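Long-range contacts in chemotactic transducer PctC (Pseudomonas aeruginosa, PDB 5LTV), which binds gamma-aminobutyrate through its double Cache (dCache) ligand-binding domain and, as a chemoreceptor, probably relays that binding to the chemotaxis machinery: residues W123-L128 / L161-A166; Q147-L153 / A165-L171; F91-Y95 / T105-Y109; N48-L53 / T173-L178. All blocks are in the same frame, centred on the assembly; numbering follows the deposited sequence. Where two conformers were deposited one is given.

Contact 1: residues W123-L128 / L161-A166; sequences WYKDAL and LLGVAA. With ABU (gamma-amino-butanoic acid), chain H.
Val164 is the centre of this contact, its two methyls dividing the helix residues between them. CG2 lies over one face of the Tyr124 ring, 3.8 Å from the ring centroid and 17° off the normal, a CH-pi contact displaced toward the rim at CD1 and CE1. CG1 points the other way and touches Ala127 CB at 3.6 Å. Trp123 CZ3 also lies 3.6 Å from Val164 CG1, which comes in at the edge of the indole.

The remaining apolar contacts flank this centre. Leu128 and Leu161 meet tip to tip, CD2 to CD2 at 3.9 Å, where the contact is less buried; at the other end Ala166 CB approaches Trp123 CE3 obliquely.

The polar part belongs to the ligand. With chi1 at 60°, Trp123 CG sits between its own N and carbonyl carbon, and the indole is directed past Val164 so that NE1 meets gamma-aminobutyrate OXT in the ring plane at 2.9 Å, with an N-H...O angle of 166°. Tyr116 OH, Arg121 NE and Ala142 N also bond the ligand. Helix 122-130 thus packs across strand 160-170, and its first turn supplies a pocket wall, as in the amino-acid-binding membrane-distal module of dCache domains.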
loop_
_atom_site.group_PDB
_atom_site.type_symbol
_atom_site.label_atom_id
_atom_site.label_comp_id
_atom_site.label_asym_id
_atom_site.label_seq_id
_atom_site.Cartn_x
_atom_site.Cartn_y
_atom_site.Cartn_z
ATOM N N TRP A 123 2.211 -8.227 -7.071
ATOM C CA TRP A 123 2.748 -8.047 -5.722
ATOM C C TRP A 123 3.782 -9.113 -5.419
ATOM O O TRP A 123 4.676 -8.905 -4.590
ATOM C CB TRP A 123 1.631 -8.081 -4.672
ATOM C CG TRP A 123 0.834 -9.384 -4.633
ATOM C CD1 TRP A 123 -0.366 -9.595 -5.210
ATOM C CD2 TRP A 123 1.189 -10.617 -3.968
ATOM N NE1 TRP A 123 -0.812 -10.888 -4.947
ATOM C CE2 TRP A 123 0.128 -11.539 -4.198
ATOM C CE3 TRP A 123 2.288 -11.031 -3.200
ATOM C CZ2 TRP A 123 0.135 -12.840 -3.690
ATOM C CZ3 TRP A 123 2.292 -12.320 -2.676
ATOM C CH2 TRP A 123 1.220 -13.218 -2.930
ATOM N N TYR A 124 3.681 -10.247 -6.106
ATOM C CA TYR A 124 4.648 -11.324 -5.959
ATOM C C TYR A 124 5.907 -11.033 -6.782
ATOM O O TYR A 124 7.017 -10.899 -6.236
ATOM C CB TYR A 124 3.975 -12.647 -6.363
ATOM C CG TYR A 124 4.849 -13.841 -6.136
ATOM C CD1 TYR A 124 4.650 -14.651 -5.025
ATOM C CD2 TYR A 124 5.879 -14.192 -7.032
ATOM C CE1 TYR A 124 5.517 -15.764 -4.786
ATOM C CE2 TYR A 124 6.691 -15.279 -6.807
ATOM C CZ TYR A 124 6.529 -16.066 -5.702
ATOM O OH TYR A 124 7.350 -17.159 -5.488
ATOM N N LYS A 125 5.731 -10.891 -8.100
ATOM C CA LYS A 125 6.863 -10.702 -8.994
ATOM C C LYS A 125 7.646 -9.431 -8.661
ATOM O O LYS A 125 8.877 -9.420 -8.761
ATOM C CB LYS A 125 6.380 -10.679 -10.446
ATOM C CG LYS A 125 5.790 -11.970 -10.905
ATOM C CD LYS A 125 5.446 -11.945 -12.394
ATOM C CE LYS A 125 4.266 -11.008 -12.665
ATOM N NZ LYS A 125 3.799 -10.967 -14.089
ATOM N N ASP A 126 6.971 -8.357 -8.241
ATOM C CA ASP A 126 7.716 -7.142 -7.861
ATOM C C ASP A 126 8.477 -7.311 -6.540
ATOM O O ASP A 126 9.575 -6.763 -6.389
ATOM C CB ASP A 126 6.787 -5.925 -7.794
ATOM C CG ASP A 126 6.144 -5.609 -9.159
ATOM O OD1 ASP A 126 6.550 -6.246 -10.150
ATOM O OD2 ASP A 126 5.232 -4.759 -9.238
ATOM N N ALA A 127 7.940 -8.062 -5.572
ATOM C CA ALA A 127 8.748 -8.325 -4.380
ATOM C C ALA A 127 10.051 -9.053 -4.737
ATOM O O ALA A 127 11.124 -8.746 -4.187
ATOM C CB ALA A 127 7.948 -9.146 -3.357
ATOM N N LEU A 128 9.969 -10.041 -5.640
ATOM C CA LEU A 128 11.158 -10.798 -5.990
ATOM C C LEU A 128 12.133 -9.940 -6.781
ATOM O O LEU A 128 13.343 -10.001 -6.546
ATOM C CB LEU A 128 10.790 -12.057 -6.771
ATOM C CG LEU A 128 10.150 -13.206 -5.980
ATOM C CD1 LEU A 128 10.096 -14.461 -6.823
ATOM C CD2 LEU A 128 10.886 -13.467 -4.668
ATOM N N LEU A 161 14.588 -19.584 -1.115
ATOM C CA LEU A 161 13.316 -18.882 -1.241
ATOM C C LEU A 161 12.133 -19.733 -0.779
ATOM O O LEU A 161 11.918 -20.850 -1.258
ATOM C CB LEU A 161 13.106 -18.429 -2.681
ATOM C CG LEU A 161 11.917 -17.489 -2.877
ATOM C CD1 LEU A 161 12.167 -16.193 -2.128
ATOM C CD2 LEU A 161 11.793 -17.241 -4.378
ATOM N N LEU A 162 11.394 -19.215 0.208
ATOM C CA LEU A 162 10.121 -19.794 0.597
ATOM C C LEU A 162 8.997 -19.242 -0.287
ATOM O O LEU A 162 8.181 -19.998 -0.829
ATOM C CB LEU A 162 9.865 -19.508 2.086
ATOM C CG LEU A 162 8.469 -19.946 2.541
ATOM C CD1 LEU A 162 8.262 -21.481 2.387
ATOM C CD2 LEU A 162 8.195 -19.478 3.973
ATOM N N GLY A 163 8.949 -17.936 -0.447
ATOM C CA GLY A 163 7.977 -17.327 -1.337
ATOM C C GLY A 163 7.970 -15.837 -1.106
ATOM O O GLY A 163 9.005 -15.245 -0.786
ATOM N N VAL A 164 6.775 -15.252 -1.234
ATOM C CA VAL A 164 6.565 -13.839 -0.948
ATOM C C VAL A 164 5.473 -13.691 0.102
ATOM O O VAL A 164 4.366 -14.214 -0.061
ATOM C CB VAL A 164 6.225 -13.058 -2.220
ATOM C CG1 VAL A 164 5.757 -11.649 -1.873
ATOM C CG2 VAL A 164 7.444 -13.039 -3.122
ATOM N N ALA A 165 5.774 -12.955 1.169
ATOM C CA ALA A 165 4.796 -12.659 2.200
ATOM C C ALA A 165 4.286 -11.242 1.989
ATOM O O ALA A 165 5.037 -10.374 1.531
ATOM C CB ALA A 165 5.399 -12.828 3.591
ATOM N N ALA A 166 2.989 -11.037 2.241
ATOM C CA ALA A 166 2.363 -9.729 2.053
ATOM C C ALA A 166 1.240 -9.495 3.066
ATOM O O ALA A 166 0.708 -10.428 3.658
ATOM C CB ALA A 166 1.772 -9.567 0.652
HETATM N N ABU H . -5.929 -10.751 -0.524
HETATM C CD ABU H . -5.852 -10.486 -1.987
HETATM C CB ABU H . -5.134 -11.577 -2.735
HETATM C CG ABU H . -4.013 -11.066 -3.624
HETATM C C ABU H . -4.212 -10.903 -5.121
HETATM O O ABU H . -5.059 -10.067 -5.524
HETATM O OXT ABU H . -3.460 -11.565 -5.890
#

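Contact 2: residues Q147-L153 / A165-L171; sequences QILAMSL and AAGDMKL. With ABU (gamma-amino-butanoic acid), chain H.
Asp168 and Ile148 cross on the ligand side of an antiparallel beta hairpin, strands 147-157 and 160-170, in the five-stranded sheet of the ligand-binding Cache module. Asp168 OD2 accepts a hydrogen bond from the gamma-aminobutyrate N at 2.8 Å, a pairing of probable carboxylate and ammonium charges. Ile148 CD1 rests against the same carboxylate, 3.3 Å from OD2, and gives it an apolar flank.

Two further pocket residues hold the carboxylate: Tyr95 OH bonds to OD2 and Ser93 OG to OD1. Beside it on the same face, Ala150 is the non-hydrogen-bonded partner of Asp168, with CA atoms 4.0 Å apart, while backbone bonds of Leu149 with Met169 and Met151 with Gly167 hold the strands on either side of that pair. Further along, Ser152 CB meets Ala166 CB at 3.7 Å, and Ser152 OG bonds Trp123 O.

The reverse face is apolar. Met169, bent at chi2 and chi3, brings its methyl CE against the extended Met151 chain at nearly a right angle, 3.7 Å from SD; helix 34-68 covers Met151. Where the strand gives way to helix 171-178, Leu171 N bonds Gln147 O at 3.1 Å, almost straight at 171° but tilted 23° from the carbonyl plane.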
loop_
_atom_site.group_PDB
_atom_site.type_symbol
_atom_site.label_atom_id
_atom_site.label_comp_id
_atom_site.label_asym_id
_atom_site.label_seq_id
_atom_site.Cartn_x
_atom_site.Cartn_y
_atom_site.Cartn_z
ATOM N N GLN A 147 -10.711 -2.584 -4.310
ATOM C CA GLN A 147 -9.462 -1.869 -4.566
ATOM C C GLN A 147 -8.582 -1.884 -3.335
ATOM O O GLN A 147 -8.975 -1.344 -2.290
ATOM C CB GLN A 147 -9.739 -0.415 -4.956
ATOM C CG GLN A 147 -10.322 -0.254 -6.343
ATOM C CD GLN A 147 -10.527 1.213 -6.719
ATOM O OE1 GLN A 147 -10.723 2.073 -5.866
ATOM N NE2 GLN A 147 -10.460 1.489 -8.001
ATOM N N ILE A 148 -7.361 -2.420 -3.478
ATOM C CA ILE A 148 -6.416 -2.568 -2.372
ATOM C C ILE A 148 -5.007 -2.141 -2.781
ATOM O O ILE A 148 -4.698 -1.890 -3.953
ATOM C CB ILE A 148 -6.378 -4.015 -1.849
ATOM C CG1 ILE A 148 -5.888 -4.958 -2.958
ATOM C CG2 ILE A 148 -7.770 -4.427 -1.306
ATOM C CD1 ILE A 148 -5.556 -6.393 -2.490
ATOM N N LEU A 149 -4.139 -2.059 -1.787
ATOM C CA LEU A 149 -2.715 -2.020 -2.052
ATOM C C LEU A 149 -2.054 -2.980 -1.068
ATOM O O LEU A 149 -2.616 -3.309 -0.015
ATOM C CB LEU A 149 -2.140 -0.571 -1.979
ATOM C CG LEU A 149 -2.042 0.282 -0.718
ATOM C CD1 LEU A 149 -0.938 -0.260 0.107
ATOM C CD2 LEU A 149 -1.776 1.757 -1.000
ATOM N N ALA A 150 -0.875 -3.461 -1.438
ATOM C CA ALA A 150 -0.197 -4.466 -0.641
ATOM C C ALA A 150 1.209 -3.997 -0.287
ATOM O O ALA A 150 1.811 -3.179 -0.981
ATOM C CB ALA A 150 -0.137 -5.808 -1.376
ATOM N N MET A 151 1.723 -4.536 0.802
ATOM C CA MET A 151 3.125 -4.467 1.146
ATOM C C MET A 151 3.660 -5.880 1.129
ATOM O O MET A 151 3.077 -6.759 1.772
ATOM C CB MET A 151 3.281 -3.853 2.517
ATOM C CG MET A 151 3.024 -2.392 2.521
ATOM S SD MET A 151 2.602 -1.841 4.198
ATOM C CE MET A 151 2.330 -0.062 3.915
ATOM N N SER A 152 4.741 -6.119 0.376
ATOM C CA SER A 152 5.196 -7.497 0.142
ATOM C C SER A 152 6.723 -7.569 0.127
ATOM O O SER A 152 7.410 -6.581 -0.168
ATOM C CB SER A 152 4.638 -8.087 -1.185
ATOM O OG SER A 152 5.058 -7.329 -2.347
ATOM N N LEU A 153 7.246 -8.748 0.471
ATOM C CA LEU A 153 8.685 -8.939 0.471
ATOM C C LEU A 153 9.009 -10.426 0.416
ATOM O O LEU A 153 8.248 -11.248 0.940
ATOM C CB LEU A 153 9.353 -8.286 1.697
ATOM C CG LEU A 153 8.925 -8.349 3.172
ATOM C CD1 LEU A 153 7.880 -9.385 3.533
ATOM C CD2 LEU A 153 10.171 -8.516 4.039
ATOM N N ALA A 165 5.774 -12.955 1.169
ATOM C CA ALA A 165 4.796 -12.659 2.200
ATOM C C ALA A 165 4.286 -11.242 1.989
ATOM O O ALA A 165 5.037 -10.374 1.531
ATOM C CB ALA A 165 5.399 -12.828 3.591
ATOM N N ALA A 166 2.989 -11.037 2.241
ATOM C CA ALA A 166 2.363 -9.729 2.053
ATOM C C ALA A 166 1.240 -9.495 3.066
ATOM O O ALA A 166 0.708 -10.428 3.658
ATOM C CB ALA A 166 1.772 -9.567 0.652
ATOM N N GLY A 167 0.905 -8.217 3.246
ATOM C CA GLY A 167 -0.412 -7.833 3.740
ATOM C C GLY A 167 -1.021 -6.762 2.867
ATOM O O GLY A 167 -0.321 -5.905 2.341
ATOM N N ASP A 168 -2.335 -6.811 2.705
ATOM C CA ASP A 168 -2.959 -5.752 1.938
ATOM C C ASP A 168 -3.994 -5.005 2.789
ATOM O O ASP A 168 -4.438 -5.485 3.841
ATOM C CB ASP A 168 -3.573 -6.276 0.640
ATOM C CG ASP A 168 -4.566 -7.411 0.872
ATOM O OD1 ASP A 168 -5.311 -7.378 1.878
ATOM O OD2 ASP A 168 -4.589 -8.353 0.045
ATOM N N MET A 169 -4.364 -3.814 2.312
ATOM C CA MET A 169 -5.330 -2.964 2.974
ATOM C C MET A 169 -6.227 -2.270 1.954
ATOM O O MET A 169 -5.780 -1.904 0.870
ATOM C CB MET A 169 -4.601 -1.949 3.866
ATOM C CG MET A 169 -3.499 -1.266 3.199
ATOM S SD MET A 169 -2.047 -1.215 4.271
ATOM C CE MET A 169 -0.980 -2.416 3.458
ATOM N N LYS A 170 -7.499 -2.122 2.314
ATOM C CA LYS A 170 -8.462 -1.423 1.468
ATOM C C LYS A 170 -8.098 0.047 1.303
ATOM O O LYS A 170 -7.656 0.713 2.248
ATOM C CB LYS A 170 -9.867 -1.538 2.060
ATOM C CG LYS A 170 -10.435 -2.948 2.007
ATOM C CD LYS A 170 -11.632 -3.117 2.937
ATOM C CE LYS A 170 -12.608 -1.988 2.768
ATOM N NZ LYS A 170 -13.645 -1.996 3.853
ATOM N N LEU A 171 -8.289 0.550 0.083
ATOM C CA LEU A 171 -8.025 1.956 -0.189
ATOM C C LEU A 171 -8.911 2.881 0.636
ATOM O O LEU A 171 -8.467 3.968 1.017
ATOM C CB LEU A 171 -8.230 2.260 -1.678
ATOM C CG LEU A 171 -7.315 1.655 -2.726
ATOM C CD1 LEU A 171 -7.430 2.551 -3.964
ATOM C CD2 LEU A 171 -5.853 1.515 -2.256
HETATM N N ABU H . -5.929 -10.751 -0.524
HETATM C CD ABU H . -5.852 -10.486 -1.987
HETATM C CB ABU H . -5.134 -11.577 -2.735
HETATM C CG ABU H . -4.013 -11.066 -3.624
HETATM C C ABU H . -4.212 -10.903 -5.121
HETATM O O ABU H . -5.059 -10.067 -5.524
HETATM O OXT ABU H . -3.460 -11.565 -5.890
#

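Contact 3: residues F91-Y95 / T105-Y109; sequences FASVY and TMRPY. With ABU (gamma-amino-butanoic acid), chain H.
The amino N of gamma-aminobutyrate is gathered in by side chains from both segments: Ser93 OG lies 3.1 Å from it, while Met106 SD and Tyr95 CE1 are each 3.4 Å from it. Ser93 OG is also 3.7 Å from Met106 SD, so hydroxyl and thioether stand side by side facing the ligand nitrogen. The polar ends of Ser93 and Tyr95 are both held by Asp168.

Tyr95 offers a ring face to the ligand chain, with CB of gamma-aminobutyrate above it. A chi1 of 40° turns this ring away from the 105-109 segment and toward the ligand. Met106 begins extended and bends at chi3 (85°), placing SD 5.3 Å from the Tyr95 ring centroid in an oblique Met-aromatic contact.

Underneath, Val94 and Arg107 form a hydrogen-bonded antiparallel pair, Val94 N to Arg107 O and the reverse both 2.9 Å. Arg107 NH1 donates to Met106 O from above its carbonyl plane, and Arg107 NE makes a salt bridge with Glu83. The strand ends at Arg107, just before the cis peptide to Pro108. This beta hairpin forms one edge of the sheet: strand 104-107 is outermost, strand 93-98 joins strand 160-170, and helices 75-82, 85-90 and 34-68 pack on the Val94 side, across from the ligand.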
loop_
_atom_site.group_PDB
_atom_site.type_symbol
_atom_site.label_atom_id
_atom_site.label_comp_id
_atom_site.label_asym_id
_atom_site.label_seq_id
_atom_site.Cartn_x
_atom_site.Cartn_y
_atom_site.Cartn_z
ATOM N N PHE A 91 -4.783 -5.708 8.981
ATOM C CA PHE A 91 -4.800 -5.849 7.534
ATOM C C PHE A 91 -6.172 -6.338 7.107
ATOM O O PHE A 91 -6.935 -6.880 7.915
ATOM C CB PHE A 91 -3.702 -6.813 7.034
ATOM C CG PHE A 91 -2.281 -6.300 7.291
ATOM C CD1 PHE A 91 -1.645 -5.454 6.385
ATOM C CD2 PHE A 91 -1.618 -6.633 8.458
ATOM C CE1 PHE A 91 -0.359 -4.932 6.663
ATOM C CE2 PHE A 91 -0.338 -6.126 8.731
ATOM C CZ PHE A 91 0.284 -5.274 7.828
ATOM N N ALA A 92 -6.500 -6.093 5.833
ATOM C CA ALA A 92 -7.587 -6.830 5.225
ATOM C C ALA A 92 -7.233 -8.314 5.177
ATOM O O ALA A 92 -8.053 -9.174 5.496
ATOM C CB ALA A 92 -7.874 -6.286 3.826
ATOM N N SER A 93 -6.001 -8.626 4.805
ATOM C CA SER A 93 -5.522 -9.993 4.900
ATOM C C SER A 93 -4.008 -9.974 4.788
ATOM O O SER A 93 -3.405 -9.009 4.278
ATOM C CB SER A 93 -6.121 -10.894 3.824
ATOM O OG SER A 93 -5.807 -10.360 2.545
ATOM N N VAL A 94 -3.415 -11.064 5.288
ATOM C CA VAL A 94 -1.999 -11.360 5.166
ATOM C C VAL A 94 -1.894 -12.718 4.496
ATOM O O VAL A 94 -2.831 -13.533 4.540
ATOM C CB VAL A 94 -1.258 -11.352 6.529
ATOM C CG1 VAL A 94 -1.270 -9.977 7.122
ATOM C CG2 VAL A 94 -1.903 -12.357 7.509
ATOM N N TYR A 95 -0.741 -12.957 3.854
ATOM C CA TYR A 95 -0.653 -14.145 3.019
ATOM C C TYR A 95 0.782 -14.424 2.602
ATOM O O TYR A 95 1.644 -13.541 2.592
ATOM C CB TYR A 95 -1.547 -14.062 1.780
ATOM C CG TYR A 95 -1.646 -12.738 1.052
ATOM C CD1 TYR A 95 -2.604 -11.792 1.421
ATOM C CD2 TYR A 95 -0.848 -12.464 -0.078
ATOM C CE1 TYR A 95 -2.733 -10.570 0.717
ATOM C CE2 TYR A 95 -0.984 -11.258 -0.798
ATOM C CZ TYR A 95 -1.927 -10.320 -0.393
ATOM O OH TYR A 95 -2.085 -9.126 -1.072
ATOM N N THR A 105 -1.481 -19.309 1.123
ATOM C CA THR A 105 -2.103 -19.337 2.445
ATOM C C THR A 105 -2.431 -17.912 2.857
ATOM O O THR A 105 -1.534 -17.087 3.015
ATOM C CB THR A 105 -1.203 -19.972 3.493
ATOM O OG1 THR A 105 -0.721 -21.206 2.993
ATOM C CG2 THR A 105 -1.977 -20.238 4.776
ATOM N N MET A 106 -3.708 -17.632 3.033
ATOM C CA MET A 106 -4.211 -16.315 3.344
ATOM C C MET A 106 -5.048 -16.359 4.621
ATOM O O MET A 106 -5.886 -17.255 4.774
ATOM C CB MET A 106 -5.086 -15.826 2.234
ATOM C CG MET A 106 -5.809 -14.540 2.586
ATOM S SD MET A 106 -6.518 -13.706 1.073
ATOM C CE MET A 106 -8.036 -14.553 0.962
ATOM N N ARG A 107 -4.835 -15.373 5.514
ATOM C CA ARG A 107 -5.656 -15.242 6.733
ATOM C C ARG A 107 -6.008 -13.773 6.903
ATOM O O ARG A 107 -5.176 -12.940 6.610
ATOM C CB ARG A 107 -4.980 -15.823 8.026
ATOM C CG ARG A 107 -4.700 -17.348 7.891
ATOM C CD ARG A 107 -6.007 -18.199 8.085
ATOM N NE ARG A 107 -5.804 -19.649 8.101
ATOM C CZ ARG A 107 -5.609 -20.424 7.000
ATOM N NH1 ARG A 107 -5.522 -19.953 5.740
ATOM N NH2 ARG A 107 -5.479 -21.701 7.188
ATOM N N PRO A 108 -7.294 -13.459 7.258
ATOM C CA PRO A 108 -8.422 -14.406 7.266
ATOM C C PRO A 108 -8.648 -15.017 5.885
ATOM O O PRO A 108 -8.415 -14.340 4.858
ATOM C CB PRO A 108 -9.621 -13.523 7.683
ATOM C CG PRO A 108 -9.035 -12.305 8.277
ATOM C CD PRO A 108 -7.787 -12.092 7.491
ATOM N N TYR A 109 -9.114 -16.258 5.868
ATOM C CA TYR A 109 -9.233 -17.030 4.648
ATOM C C TYR A 109 -10.568 -16.741 3.943
ATOM O O TYR A 109 -11.630 -16.743 4.563
ATOM C CB TYR A 109 -9.109 -18.538 4.969
ATOM C CG TYR A 109 -9.516 -19.435 3.805
ATOM C CD1 TYR A 109 -10.840 -19.839 3.649
ATOM C CD2 TYR A 109 -8.588 -19.862 2.853
ATOM C CE1 TYR A 109 -11.236 -20.596 2.559
ATOM C CE2 TYR A 109 -8.986 -20.686 1.766
ATOM C CZ TYR A 109 -10.316 -21.026 1.632
ATOM O OH TYR A 109 -10.715 -21.791 0.558
HETATM N N ABU H . -5.929 -10.751 -0.524
HETATM C CD ABU H . -5.852 -10.486 -1.987
HETATM C CB ABU H . -5.134 -11.577 -2.735
HETATM C CG ABU H . -4.013 -11.066 -3.624
HETATM C C ABU H . -4.212 -10.903 -5.121
HETATM O O ABU H . -5.059 -10.067 -5.524
HETATM O OXT ABU H . -3.460 -11.565 -5.890
#

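Contact 4: residues N48-L53 / T173-L178; sequences NIQSWL and TLTAIL. With SO4 (sulfate ion), chain J.
Trp52 and Ile177 meet at about a right angle, the isoleucine lying over one face of the indole. Ile177 CG1 is 4.0 Å from the centroid of the five-membered ring and 12° off its normal, a CH-pi contact, and CD1 continues along the same face to 3.6 Å from Trp52 CD1. With CG anti to its backbone nitrogen (chi1 -164°), Trp52 extends from helix 34-68 toward helix 171-178. Leu174 CD2 lies obliquely against the benzene part of the indole, and Thr173 CG2, crossing at about a right angle, comes obliquely to within 4.0 Å of Trp52 CZ2.

The other branch of Ile177, CG2, turns to the preceding helical turn of the partner. It touches Ile49 CD1 at 3.8 Å and Asn48 ND2 at 3.7 Å, the amide crossing it near the more exposed end. Leu178 CD1 rests 4.0 Å from Ile49 CB, and Leu53 CD2 closes the opposite end against Leu174 CD2.

The helix segments run at 143°, with axes 10.2 Å apart. Met169 and Leu149 of the ligand-binding sheet touch Trp52 and Leu174, respectively. At the indole edge, NE1 donates in plane to sulfate O1 at 3.1 Å, probably an ion from the crystallisation liquor, which Arg56 NH1 also binds. Cohesion between these two helices is therefore apolar, through interlocking side chains, whereas the indole N-H is directed to an anion at the border.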
loop_
_atom_site.group_PDB
_atom_site.type_symbol
_atom_site.label_atom_id
_atom_site.label_comp_id
_atom_site.label_asym_id
_atom_site.label_seq_id
_atom_site.Cartn_x
_atom_site.Cartn_y
_atom_site.Cartn_z
ATOM N N ASN A 48 1.398 11.909 9.080
ATOM C CA ASN A 48 0.406 10.993 9.634
ATOM C C ASN A 48 0.273 9.733 8.774
ATOM O O ASN A 48 0.411 8.608 9.267
ATOM C CB ASN A 48 -0.948 11.680 9.765
ATOM C CG ASN A 48 -1.920 10.873 10.620
ATOM O OD1 ASN A 48 -1.549 10.357 11.670
ATOM N ND2 ASN A 48 -3.130 10.731 10.164
ATOM N N ILE A 49 0.010 9.897 7.483
ATOM C CA ILE A 49 -0.063 8.721 6.628
ATOM C C ILE A 49 1.277 7.989 6.609
ATOM O O ILE A 49 1.309 6.756 6.530
ATOM C CB ILE A 49 -0.585 9.131 5.226
ATOM C CG1 ILE A 49 -1.176 7.937 4.515
ATOM C CG2 ILE A 49 0.466 9.709 4.375
ATOM C CD1 ILE A 49 -2.474 7.503 5.142
ATOM N N GLN A 50 2.406 8.707 6.766
ATOM C CA GLN A 50 3.716 8.033 6.854
ATOM C C GLN A 50 3.786 7.103 8.059
ATOM O O GLN A 50 4.164 5.923 7.937
ATOM C CB GLN A 50 4.844 9.048 6.943
ATOM C CG GLN A 50 6.176 8.440 7.438
ATOM C CD GLN A 50 7.278 9.501 7.614
ATOM O OE1 GLN A 50 7.028 10.704 7.481
ATOM N NE2 GLN A 50 8.500 9.054 7.886
ATOM N N SER A 51 3.445 7.626 9.242
ATOM C CA SER A 51 3.460 6.791 10.445
ATOM C C SER A 51 2.522 5.602 10.304
ATOM O O SER A 51 2.866 4.475 10.686
ATOM C CB SER A 51 3.066 7.609 11.680
ATOM O OG SER A 51 4.125 8.394 12.117
ATOM N N TRP A 52 1.324 5.836 9.770
ATOM C CA TRP A 52 0.367 4.747 9.638
ATOM C C TRP A 52 0.900 3.654 8.724
ATOM O O TRP A 52 0.903 2.479 9.100
ATOM C CB TRP A 52 -0.958 5.284 9.122
ATOM C CG TRP A 52 -2.132 4.340 9.310
ATOM C CD1 TRP A 52 -3.042 4.377 10.309
ATOM C CD2 TRP A 52 -2.534 3.279 8.435
ATOM N NE1 TRP A 52 -3.986 3.391 10.137
ATOM C CE2 TRP A 52 -3.700 2.700 8.989
ATOM C CE3 TRP A 52 -2.019 2.750 7.242
ATOM C CZ2 TRP A 52 -4.360 1.610 8.396
ATOM C CZ3 TRP A 52 -2.666 1.666 6.664
ATOM C CH2 TRP A 52 -3.846 1.114 7.231
ATOM N N LEU A 53 1.335 4.018 7.508
ATOM C CA LEU A 53 1.930 3.045 6.569
ATOM C C LEU A 53 3.179 2.371 7.155
ATOM O O LEU A 53 3.376 1.157 6.985
ATOM C CB LEU A 53 2.278 3.756 5.249
ATOM C CG LEU A 53 1.082 4.272 4.396
ATOM C CD1 LEU A 53 1.483 5.207 3.251
ATOM C CD2 LEU A 53 0.358 3.044 3.860
ATOM N N THR A 173 -9.865 2.517 3.674
ATOM C CA THR A 173 -9.216 2.655 4.972
ATOM C C THR A 173 -8.137 3.729 4.948
ATOM O O THR A 173 -8.039 4.559 5.866
ATOM C CB THR A 173 -8.594 1.319 5.376
ATOM O OG1 THR A 173 -9.566 0.277 5.250
ATOM C CG2 THR A 173 -8.036 1.390 6.811
ATOM N N LEU A 174 -7.284 3.702 3.918
ATOM C CA LEU A 174 -6.225 4.699 3.811
ATOM C C LEU A 174 -6.799 6.067 3.522
ATOM O O LEU A 174 -6.336 7.076 4.085
ATOM C CB LEU A 174 -5.216 4.306 2.737
ATOM C CG LEU A 174 -4.451 2.998 3.023
ATOM C CD1 LEU A 174 -3.578 2.546 1.881
ATOM C CD2 LEU A 174 -3.624 3.286 4.173
ATOM N N THR A 175 -7.821 6.130 2.658
ATOM C CA THR A 175 -8.363 7.429 2.295
ATOM C C THR A 175 -8.979 8.117 3.503
ATOM O O THR A 175 -8.800 9.328 3.694
ATOM C CB THR A 175 -9.378 7.285 1.166
ATOM O OG1 THR A 175 -8.761 6.605 0.075
ATOM C CG2 THR A 175 -9.867 8.663 0.704
ATOM N N ALA A 176 -9.663 7.355 4.353
ATOM C CA ALA A 176 -10.160 7.871 5.625
ATOM C C ALA A 176 -9.044 8.475 6.480
ATOM O O ALA A 176 -9.198 9.582 7.009
ATOM C CB ALA A 176 -10.853 6.757 6.390
ATOM N N ILE A 177 -7.926 7.744 6.664
ATOM C CA ILE A 177 -6.791 8.287 7.422
ATOM C C ILE A 177 -6.369 9.636 6.855
ATOM O O ILE A 177 -6.147 10.591 7.598
ATOM C CB ILE A 177 -5.592 7.321 7.422
ATOM C CG1 ILE A 177 -5.983 5.905 7.814
ATOM C CG2 ILE A 177 -4.514 7.848 8.374
ATOM C CD1 ILE A 177 -6.205 5.750 9.286
ATOM N N LEU A 178 -6.238 9.714 5.521
ATOM C CA LEU A 178 -5.764 10.919 4.841
ATOM C C LEU A 178 -6.677 12.113 5.084
ATOM O O LEU A 178 -6.193 13.234 5.295
ATOM C CB LEU A 178 -5.651 10.644 3.346
ATOM C CG LEU A 178 -4.636 11.477 2.605
ATOM C CD1 LEU A 178 -3.207 11.092 3.011
ATOM C CD2 LEU A 178 -4.849 11.281 1.130
HETATM S S SO4 J . -5.928 1.537 12.877
HETATM O O1 SO4 J . -6.368 2.465 11.809
HETATM O O2 SO4 J . -6.447 1.950 14.183
HETATM O O3 SO4 J . -4.461 1.551 12.974
HETATM O O4 SO4 J . -6.395 0.175 12.624
#

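How the contacts relate
Contacts 1, 2 and 3 converge on gamma-aminobutyrate from one sheet and its covering helix. Contact 1 addresses the carboxylate end, and contacts 2 and 3 the amine end. Contacts 1 and 2 share Ala165 and Ala166, with centres 12 Å apart; contact 3, its centre about 10 Å from that of contact 2, joins it through Ala166 N and Tyr95 O, 2.9 Å apart. Trp123 and Tyr95 meet edge-to-face, linking contacts 1 and 3. Contact 4 stands apart, the Thr173 side chain about 13 Å from the ligand, yet touches contact 2: Leu149 CD2 meets Leu174 CD1 (3.5 Å), tying the sheet to helix 171-178, and Met151 CE against Leu53 O (3.5 Å) adds helix 34-68.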